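Local coordinates for acetyl-CoA acetyltransferase (Bacillus anthracis, PDB 3SS6), which probably catalyses the reversible thiolase reaction in which two acetyl-CoA molecules are joined to give acetoacetyl-CoA and free coenzyme A, at residues Ser93-Ile98 and Ala377-Gly382; Ser110-Ala115 and Glu263-Glu268; Asp313-Asn318 and Leu332-Glu337; Val361-Glu366 and Leu389-Leu394. All blocks are in the same frame, centred on the assembly; numbering follows the deposited sequence.

In the fold
The four contacts illustrate how a thiolase stacks helices against sheets. Contact 1 brings the N-terminal half's helix 93-107 onto strand 374-381, while contact 4 sets helix 352-370 on the neighbouring strand 385-393; their centres are about 15 Å apart, and Ala377 O and Leu389 N, 2.8 Å apart, link the two strands. Contact 3 adds edge strand 314-317, joined to contact 1 where Ser378 N lies 2.9 Å from Glu316 O. Contact 2 is peripheral, its centre about 30 Å from that of contact 3, yet Ala115 still touches helix 93-107. That helix starts two residues after Cys91, the probable nucleophile, found as S-hydroxycysteine. A bound potassium ion lies about 7 Å from the side chain of Ile364 in contact 4.

Contact 1 (Ser93-Ile98 and Ala377-Gly382); sequences SGMQAI and ASLCVG
Where the two halves of the thiolase fold meet, Met95 of helix 93-107 drops from the first turns of the helix onto Ala377 and Leu379 of strand 374-381. Its CG stands anti to the backbone N (chi1 -179°), which sends the thioether down to the strand, and the bend at the end of the chain (chi3 -75°) turns the methyl over the peptide that joins Ala377 to Ser378. Met95 CE lies 3.4 Å from Ala377 O and 3.7 Å from Ala377 CB, and it passes 4.1 Å from Ser378 N. The sulfur works on the next inward-facing residue: Met95 SD sits 3.8 Å from Leu379 CD2, the two side chains running alongside in opposite senses. In thiolases a helix of this kind is buried between layers; here it starts just after Cys91, probably the nucleophile as in related thiolases and found as S-hydroxycysteine. Helix and strand run at 130° to each other with their axes 9.8 Å apart, a separation bridged by the length of Met95. Val387 and Leu389 of strand 385-393, with Thr360 of helix 352-370, also touch the methionine, while Ser378 points away from the helix, its OG hydrogen-bonded to Val387 O.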
# COMPACT_ATOMS: atom_id res chain seq x y z
N SER A 93 -4.00 12.15 26.98
CA SER A 93 -4.88 10.98 27.05
C SER A 93 -4.71 10.16 28.32
O SER A 93 -5.69 9.77 28.95
CB SER A 93 -4.70 10.06 25.83
OG SER A 93 -5.00 10.76 24.64
N GLY A 94 -3.46 9.87 28.69
CA GLY A 94 -3.18 9.05 29.85
C GLY A 94 -3.58 9.72 31.16
O GLY A 94 -3.92 9.03 32.13
N MET A 95 -3.53 11.04 31.19
CA MET A 95 -3.96 11.78 32.37
C MET A 95 -5.49 11.83 32.40
O MET A 95 -6.10 11.67 33.46
CB MET A 95 -3.34 13.18 32.40
CG MET A 95 -3.72 14.00 33.62
SD MET A 95 -2.79 15.54 33.75
CE MET A 95 -1.20 14.89 34.30
N GLN A 96 -6.12 12.03 31.25
CA GLN A 96 -7.59 12.01 31.22
C GLN A 96 -8.13 10.66 31.69
O GLN A 96 -9.18 10.59 32.35
CB GLN A 96 -8.12 12.33 29.81
CG GLN A 96 -9.64 12.30 29.72
CD GLN A 96 -10.27 13.39 30.58
OE1 GLN A 96 -9.89 14.55 30.49
NE2 GLN A 96 -11.23 13.01 31.42
N ALA A 97 -7.43 9.58 31.36
CA ALA A 97 -7.87 8.25 31.80
C ALA A 97 -7.93 8.20 33.32
O ALA A 97 -8.87 7.66 33.90
CB ALA A 97 -6.94 7.15 31.25
N ILE A 98 -6.92 8.77 33.97
CA ILE A 98 -6.90 8.81 35.43
C ILE A 98 -8.03 9.68 35.96
O ILE A 98 -8.67 9.34 36.95
CB ILE A 98 -5.54 9.32 35.93
CG1 ILE A 98 -4.46 8.29 35.60
CG2 ILE A 98 -5.61 9.63 37.44
CD1 ILE A 98 -3.04 8.84 35.68
N ALA A 377 0.86 17.57 38.35
CA ALA A 377 1.31 17.02 37.08
C ALA A 377 0.48 17.67 35.97
O ALA A 377 -0.75 17.74 36.06
CB ALA A 377 1.15 15.51 37.05
N SER A 378 1.14 18.14 34.92
CA SER A 378 0.41 18.87 33.89
C SER A 378 1.11 18.76 32.55
O SER A 378 2.33 18.65 32.49
CB SER A 378 0.30 20.35 34.29
OG SER A 378 -0.46 21.09 33.34
N LEU A 379 0.34 18.80 31.48
CA LEU A 379 0.96 18.74 30.16
C LEU A 379 0.13 19.39 29.08
O LEU A 379 -1.08 19.49 29.21
CB LEU A 379 1.34 17.30 29.80
CG LEU A 379 0.29 16.26 29.44
CD1 LEU A 379 1.02 14.95 29.16
CD2 LEU A 379 -0.73 16.08 30.55
N CYS A 380 0.81 19.84 28.02
CA CYS A 380 0.16 20.45 26.87
C CYS A 380 -0.36 19.32 25.99
O CYS A 380 0.03 18.16 26.14
CB CYS A 380 1.13 21.33 26.07
SG CYS A 380 2.52 20.41 25.31
N VAL A 381 -1.26 19.68 25.08
CA VAL A 381 -1.97 18.70 24.26
C VAL A 381 -2.11 19.25 22.85
O VAL A 381 -2.56 20.38 22.68
CB VAL A 381 -3.38 18.46 24.84
CG1 VAL A 381 -4.15 17.46 23.98
CG2 VAL A 381 -3.28 18.00 26.29
N GLY A 382 -1.74 18.46 21.84
CA GLY A 382 -1.94 18.90 20.47
C GLY A 382 -3.42 19.22 20.28
O GLY A 382 -4.28 18.55 20.84

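Contact 2 (Ser110-Ala115 and Glu263-Glu268); sequences SEVVVA and EEKAKE
Lys265 and Glu111 meet through a long, weak salt bridge, with Lys265 NZ 3.4 Å from Glu111 OE1. The two side chains are set nearly perpendicular, and the same carboxylate oxygen also lies beside the lysine's methylenes, Glu111 OE1 being 3.8 Å from Lys265 CE. A bend at chi2 (69°) steers the lysine chain so that its amino group has a second acidic partner on its own helix: Lys265 NZ donates to Glu268 OE2 at 3.1 Å, meeting the syn side of that carboxylate only 18° out of its plane. Glu268 was modelled in two conformers, so this second arm describes one of them. In this conformer the lysine is held between two acids and may offset the mutual repulsion of Glu111 and Glu268, whose OE1 atoms are 5.7 Å apart. Beneath the charged ends the contact is apolar, Val112 CG2 lying 4.3 Å from Lys265 CG.

The topology brings these residues together. Strand 112-120 runs antiparallel to strand 252-262 in the sheet of the N-terminal half, and helix 263-269 begins directly where strand 252-262 ends, beside the start of its neighbour. Ser262 sits at this junction, its backbone hydrogen-bonded to that of Glu111 and its OG taking the Lys265 N-H. Asp52 OD2 accepts from the backbone N of both Glu111 and Val112, fixing the entry into the strand. Farther in, Met261 packs against Val112 and Ala266, while Glu263 anchors the start of the helix to Arg276 and Asn6.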
# COMPACT_ATOMS: atom_id res chain seq x y z
N SER A 110 -17.89 3.15 39.96
CA SER A 110 -16.94 2.07 40.19
C SER A 110 -16.34 2.19 41.58
O SER A 110 -16.27 3.29 42.12
CB SER A 110 -15.78 2.15 39.19
OG SER A 110 -16.23 2.05 37.85
N GLU A 111 -15.90 1.07 42.14
CA GLU A 111 -15.19 1.09 43.42
C GLU A 111 -13.68 1.01 43.21
O GLU A 111 -12.92 1.60 43.97
CB GLU A 111 -15.66 -0.04 44.34
CG GLU A 111 -17.07 0.16 44.85
CD GLU A 111 -17.46 -0.84 45.92
OE1 GLU A 111 -16.99 -1.99 45.85
OE2 GLU A 111 -18.22 -0.45 46.83
N VAL A 112 -13.27 0.27 42.19
CA VAL A 112 -11.86 0.08 41.84
C VAL A 112 -11.70 0.27 40.33
O VAL A 112 -12.40 -0.37 39.55
CB VAL A 112 -11.39 -1.36 42.21
CG1 VAL A 112 -9.94 -1.58 41.79
CG2 VAL A 112 -11.53 -1.61 43.70
N VAL A 113 -10.79 1.15 39.93
CA VAL A 113 -10.51 1.33 38.50
C VAL A 113 -9.01 1.28 38.25
O VAL A 113 -8.23 1.83 39.03
CB VAL A 113 -11.03 2.69 38.00
CG1 VAL A 113 -10.76 2.85 36.48
CG2 VAL A 113 -12.51 2.83 38.29
N VAL A 114 -8.61 0.59 37.18
CA VAL A 114 -7.21 0.57 36.76
C VAL A 114 -7.13 1.52 35.56
O VAL A 114 -7.85 1.37 34.58
CB VAL A 114 -6.78 -0.84 36.36
CG1 VAL A 114 -5.35 -0.82 35.83
CG2 VAL A 114 -6.87 -1.78 37.57
N ALA A 115 -6.26 2.53 35.64
CA ALA A 115 -6.28 3.57 34.62
C ALA A 115 -4.89 4.05 34.32
O ALA A 115 -4.03 4.09 35.19
CB ALA A 115 -7.15 4.74 35.07
N GLU A 263 -11.52 5.95 48.92
CA GLU A 263 -10.79 5.91 50.18
C GLU A 263 -11.44 4.91 51.15
O GLU A 263 -10.74 4.25 51.92
CB GLU A 263 -10.70 7.30 50.79
CG GLU A 263 -9.71 7.34 51.96
CD GLU A 263 -9.33 8.75 52.37
OE1 GLU A 263 -9.92 9.71 51.85
OE2 GLU A 263 -8.42 8.88 53.22
N GLU A 264 -12.76 4.81 51.10
CA GLU A 264 -13.48 3.87 51.94
C GLU A 264 -13.13 2.42 51.60
O GLU A 264 -12.96 1.59 52.50
CB GLU A 264 -14.99 4.10 51.89
CG GLU A 264 -15.42 5.42 52.52
CD GLU A 264 -16.92 5.51 52.78
OE1 GLU A 264 -17.69 4.80 52.09
OE2 GLU A 264 -17.32 6.29 53.66
N LYS A 265 -13.00 2.12 50.31
CA LYS A 265 -12.61 0.79 49.86
C LYS A 265 -11.20 0.46 50.35
O LYS A 265 -10.93 -0.66 50.77
CB LYS A 265 -12.66 0.71 48.34
CG LYS A 265 -12.45 -0.68 47.76
CD LYS A 265 -13.63 -1.58 48.09
CE LYS A 265 -13.58 -2.88 47.32
NZ LYS A 265 -14.73 -3.75 47.70
N ALA A 266 -10.29 1.44 50.29
CA ALA A 266 -8.94 1.21 50.78
C ALA A 266 -8.95 0.93 52.29
O ALA A 266 -8.23 0.05 52.77
CB ALA A 266 -8.04 2.39 50.46
N LYS A 267 -9.76 1.68 53.03
CA LYS A 267 -9.87 1.45 54.47
C LYS A 267 -10.42 0.06 54.74
O LYS A 267 -9.94 -0.65 55.64
CB LYS A 267 -10.78 2.51 55.11
CG LYS A 267 -10.94 2.37 56.64
CD LYS A 267 -9.66 2.78 57.36
CE LYS A 267 -9.82 2.73 58.87
NZ LYS A 267 -8.62 3.28 59.57
N GLU A 268 -11.43 -0.33 53.96
CA GLU A 268 -12.04 -1.65 54.08
C GLU A 268 -10.98 -2.75 53.94
O GLU A 268 -10.98 -3.73 54.70
CB GLU A 268 -13.11 -1.83 53.00
CG GLU A 268 -13.57 -3.26 52.78
CD GLU A 268 -14.28 -3.45 51.45
OE1 GLU A 268 -15.36 -2.86 51.25
OE2 GLU A 268 -13.76 -4.20 50.59

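Contact 3 (Asp313-Asn318 and Leu332-Glu337); sequences DLLEIN and LDLDRE. Unlike the reference sequence in segment 332-337: Asp333 (reference Gly).
Leu334 faces Leu315 and Ile317, and everything that passes between the two segments is apolar. Leu315 and Ile317, two apart on strand 314-317, project from the same face of the strand, and the forked end of Leu334 divides itself between them. Leu334 CD2 is 4.2 Å from Leu315 CD2, a methyl-to-methyl meeting of two side chains inclined to each other. The other branch, Leu334 CD1, lies 4.3 Å from Ile317 CG1 in the conformer considered here, one of two modelled for that isoleucine. In Leu334, CG stands anti to the carbonyl carbon (chi1 -60°), carrying both methyls to the strand.

The polar interactions are local and shape the loop that delivers this leucine. Helix 322-332 ends in a Schellman motif, with Leu334 N hydrogen-bonded to Glu329 O and Asp333 N to Lys330 O; Asp333, where the reference sequence has Gly, is its C-prime residue with positive phi (50°). Two residues on, Asp335 makes an Asx turn: Asp335 OD1 accepts from Glu337 N at 3.0 Å, the donor coming from well above the carboxylate plane.

After this turn the chain returns to the strand, the Leu315 backbone hydrogen-bonding to Lys338 and Asn340. On this face of strand 314-317, Ile317 also packs on Tyr325 of helix 322-332 and Ile298 of helix 294-305, and Leu334 on Glu329 and Leu309, while Leu314 packs on helix 352-370 from the other face.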
# COMPACT_ATOMS: atom_id res chain seq x y z
N ASP A 313 4.95 21.06 46.28
CA ASP A 313 6.29 20.62 46.63
C ASP A 313 7.10 20.17 45.41
O ASP A 313 8.30 20.43 45.32
CB ASP A 313 6.23 19.50 47.67
CG ASP A 313 5.67 19.97 48.99
OD1 ASP A 313 6.18 20.99 49.52
OD2 ASP A 313 4.72 19.34 49.50
N LEU A 314 6.42 19.49 44.49
CA LEU A 314 7.03 19.06 43.23
C LEU A 314 6.05 19.21 42.09
O LEU A 314 4.84 19.06 42.28
CB LEU A 314 7.45 17.59 43.30
CG LEU A 314 8.61 17.23 44.23
CD1 LEU A 314 8.83 15.73 44.17
CD2 LEU A 314 9.90 17.97 43.85
N LEU A 315 6.57 19.48 40.90
CA LEU A 315 5.75 19.51 39.70
C LEU A 315 6.38 18.65 38.61
O LEU A 315 7.61 18.59 38.47
CB LEU A 315 5.56 20.94 39.17
CG LEU A 315 4.89 22.00 40.05
CD1 LEU A 315 5.90 22.67 40.97
CD2 LEU A 315 4.19 23.05 39.19
N GLU A 316 5.53 18.00 37.84
CA GLU A 316 5.92 17.37 36.58
C GLU A 316 5.17 18.12 35.49
O GLU A 316 3.94 18.12 35.48
CB GLU A 316 5.50 15.91 36.53
CG GLU A 316 6.37 14.97 37.36
CD GLU A 316 7.69 14.66 36.68
OE1 GLU A 316 7.68 14.39 35.46
OE2 GLU A 316 8.74 14.68 37.37
N ILE A 317 5.91 18.80 34.63
CA ILE A 317 5.35 19.50 33.46
C ILE A 317 5.99 18.86 32.24
O ILE A 317 7.18 19.08 32.00
CB ILE A 317 5.75 21.00 33.45
CG1 ILE A 317 5.41 21.69 34.77
CG2 ILE A 317 5.10 21.71 32.26
CD1 ILE A 317 3.93 21.72 35.07
N ASN A 318 5.24 18.07 31.48
CA ASN A 318 5.93 17.34 30.42
C ASN A 318 6.68 18.25 29.45
O ASN A 318 6.15 19.26 29.01
CB ASN A 318 5.01 16.39 29.66
CG ASN A 318 5.77 15.57 28.64
OD1 ASN A 318 6.79 14.95 28.96
ND2 ASN A 318 5.32 15.59 27.39
N LEU A 332 4.26 31.08 34.25
CA LEU A 332 3.88 30.82 35.64
C LEU A 332 4.96 31.24 36.65
O LEU A 332 4.73 31.18 37.86
CB LEU A 332 3.57 29.33 35.84
CG LEU A 332 2.36 28.75 35.10
CD1 LEU A 332 2.24 27.26 35.40
CD2 LEU A 332 1.08 29.46 35.50
N ASP A 333 6.12 31.67 36.15
CA ASP A 333 7.28 31.97 36.99
C ASP A 333 7.59 30.82 37.95
O ASP A 333 7.67 31.02 39.16
CB ASP A 333 7.08 33.28 37.76
CG ASP A 333 8.36 33.79 38.40
OD1 ASP A 333 9.46 33.39 37.97
OD2 ASP A 333 8.26 34.62 39.33
N LEU A 334 7.76 29.63 37.40
CA LEU A 334 8.02 28.44 38.21
C LEU A 334 9.43 28.43 38.79
O LEU A 334 10.36 29.00 38.21
CB LEU A 334 7.84 27.17 37.38
CG LEU A 334 6.47 26.92 36.76
CD1 LEU A 334 6.52 25.67 35.91
CD2 LEU A 334 5.40 26.81 37.84
N ASP A 335 9.57 27.77 39.94
CA ASP A 335 10.88 27.47 40.51
C ASP A 335 11.39 26.17 39.91
O ASP A 335 10.95 25.08 40.28
CB ASP A 335 10.76 27.32 42.03
CG ASP A 335 12.10 26.99 42.69
OD1 ASP A 335 13.09 26.74 41.97
OD2 ASP A 335 12.15 26.98 43.94
N ARG A 336 12.34 26.27 38.97
CA ARG A 336 12.77 25.08 38.24
C ARG A 336 13.30 23.97 39.16
O ARG A 336 13.23 22.79 38.81
CB ARG A 336 13.82 25.44 37.19
CG ARG A 336 14.18 24.29 36.26
CD ARG A 336 15.29 24.68 35.29
NE ARG A 336 14.85 25.70 34.35
CZ ARG A 336 15.62 26.24 33.41
NH1 ARG A 336 16.88 25.84 33.29
NH2 ARG A 336 15.14 27.17 32.59
N GLU A 337 13.81 24.35 40.33
CA GLU A 337 14.34 23.36 41.27
C GLU A 337 13.28 22.40 41.81
O GLU A 337 13.61 21.36 42.38
CB GLU A 337 15.07 24.05 42.43
CG GLU A 337 16.35 24.76 42.00
CD GLU A 337 17.14 25.35 43.17
OE1 GLU A 337 18.32 25.71 42.96
OE2 GLU A 337 16.58 25.45 44.28

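Contact 4 (Val361-Glu366 and Leu389-Leu394); sequences VSLIHE and LFIEAL
Ile391 carries the meeting of strand 385-393 with Leu363 and Ile364 of helix 352-370. Just before it, Phe390 points away from the helix, its side chain touching Val278 and Ser281 of strand 275-284. Ile391 then faces the helix. Its CG1 branch leaves between the backbone N and the carbonyl carbon (chi1 65°) and continues extended, which carries the terminal methyl out to two consecutive helical residues. Ile391 CD1 is 3.6 Å from Ile364 CG1 and 3.8 Å from Leu363 CD2, so one methyl occupies the angle between them. The approaches differ: Leu363 and Ile391 lie alongside each other, pointing in opposed senses, whereas Ile364 is turned roughly square to Ile391.

Helix 352-370 is part of the helical layer enclosed by sheet in the thiolase fold, and the chain passes from it through strand 374-381 into strand 385-393, two adjacent antiparallel strands. Beyond Ile391 and Glu392, Ala393 points back to the helix, and here the CA atoms of the two segments are nearest, Ala393 CA lying 6.5 Å from Ile364 CA. Ile364 also rests on Ile9 and Ala12 of strand 7-19, with a bound potassium ion about 7 Å from its side chain, while Leu363 extends its packing to Leu314 and Glu316 of strand 314-317.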
# COMPACT_ATOMS: atom_id res chain seq x y z
N VAL A 361 2.77 8.72 37.62
CA VAL A 361 3.52 7.64 38.28
C VAL A 361 4.82 8.18 38.87
O VAL A 361 5.13 7.95 40.05
CB VAL A 361 3.83 6.49 37.30
CG1 VAL A 361 4.86 5.51 37.90
CG2 VAL A 361 2.57 5.75 36.91
N SER A 362 5.60 8.88 38.05
CA SER A 362 6.89 9.39 38.49
C SER A 362 6.78 10.40 39.64
O SER A 362 7.55 10.37 40.61
CB SER A 362 7.63 9.99 37.30
OG SER A 362 7.84 8.98 36.31
N LEU A 363 5.81 11.29 39.53
CA LEU A 363 5.56 12.27 40.57
C LEU A 363 5.25 11.61 41.91
O LEU A 363 5.79 11.98 42.94
CB LEU A 363 4.41 13.19 40.17
CG LEU A 363 4.01 14.28 41.16
CD1 LEU A 363 5.16 15.24 41.45
CD2 LEU A 363 2.82 15.03 40.55
N ILE A 364 4.36 10.62 41.88
CA ILE A 364 3.95 9.96 43.12
C ILE A 364 5.15 9.36 43.84
O ILE A 364 5.32 9.55 45.05
CB ILE A 364 2.91 8.86 42.85
CG1 ILE A 364 1.58 9.49 42.45
CG2 ILE A 364 2.75 7.98 44.08
CD1 ILE A 364 0.61 8.51 41.79
N HIS A 365 6.00 8.67 43.09
CA HIS A 365 7.14 8.01 43.69
C HIS A 365 8.20 8.99 44.18
O HIS A 365 8.84 8.74 45.20
CB HIS A 365 7.73 6.98 42.72
CG HIS A 365 6.88 5.76 42.58
ND1 HIS A 365 6.92 4.72 43.48
CD2 HIS A 365 5.94 5.43 41.67
CE1 HIS A 365 6.05 3.79 43.12
NE2 HIS A 365 5.44 4.20 42.02
N GLU A 366 8.38 10.10 43.46
CA GLU A 366 9.40 11.07 43.87
C GLU A 366 8.94 11.88 45.09
O GLU A 366 9.74 12.18 45.97
CB GLU A 366 9.81 11.98 42.69
CG GLU A 366 10.92 13.01 43.00
CD GLU A 366 12.29 12.39 43.33
OE1 GLU A 366 12.48 11.17 43.20
OE2 GLU A 366 13.19 13.16 43.74
N LEU A 389 -3.33 17.79 37.06
CA LEU A 389 -3.77 16.86 38.08
C LEU A 389 -3.08 17.22 39.39
O LEU A 389 -1.88 17.45 39.43
CB LEU A 389 -3.40 15.43 37.66
CG LEU A 389 -3.83 14.31 38.60
CD1 LEU A 389 -5.34 14.27 38.74
CD2 LEU A 389 -3.29 12.98 38.08
N PHE A 390 -3.86 17.29 40.47
CA PHE A 390 -3.36 17.75 41.77
C PHE A 390 -3.46 16.61 42.76
O PHE A 390 -4.54 16.05 42.96
CB PHE A 390 -4.19 18.96 42.24
CG PHE A 390 -4.10 20.13 41.31
CD1 PHE A 390 -3.25 21.19 41.59
CD2 PHE A 390 -4.83 20.14 40.12
CE1 PHE A 390 -3.15 22.26 40.71
CE2 PHE A 390 -4.73 21.20 39.23
CZ PHE A 390 -3.90 22.27 39.53
N ILE A 391 -2.33 16.23 43.34
CA ILE A 391 -2.29 15.07 44.23
C ILE A 391 -1.58 15.37 45.54
O ILE A 391 -0.80 16.32 45.65
CB ILE A 391 -1.60 13.86 43.56
CG1 ILE A 391 -0.13 14.16 43.30
CG2 ILE A 391 -2.31 13.47 42.26
CD1 ILE A 391 0.66 12.92 42.91
N GLU A 392 -1.88 14.56 46.55
CA GLU A 392 -1.15 14.62 47.82
C GLU A 392 -0.65 13.22 48.14
O GLU A 392 -1.43 12.28 48.22
CB GLU A 392 -2.05 15.13 48.95
CG GLU A 392 -2.44 16.60 48.77
CD GLU A 392 -3.41 17.11 49.82
OE1 GLU A 392 -4.02 16.30 50.56
OE2 GLU A 392 -3.58 18.35 49.89
N ALA A 393 0.66 13.09 48.32
CA ALA A 393 1.22 11.82 48.76
C ALA A 393 0.79 11.56 50.20
O ALA A 393 0.70 12.49 51.01
CB ALA A 393 2.74 11.85 48.65
N LEU A 394 0.54 10.30 50.52
CA LEU A 394 0.08 9.97 51.86
C LEU A 394 1.23 9.48 52.73
O LEU A 394 2.20 8.91 52.23
CB LEU A 394 -1.06 8.96 51.81
CG LEU A 394 -2.30 9.48 51.08
CD1 LEU A 394 -3.43 8.45 51.05
CD2 LEU A 394 -2.78 10.78 51.72
OXT LEU A 394 1.20 9.65 53.95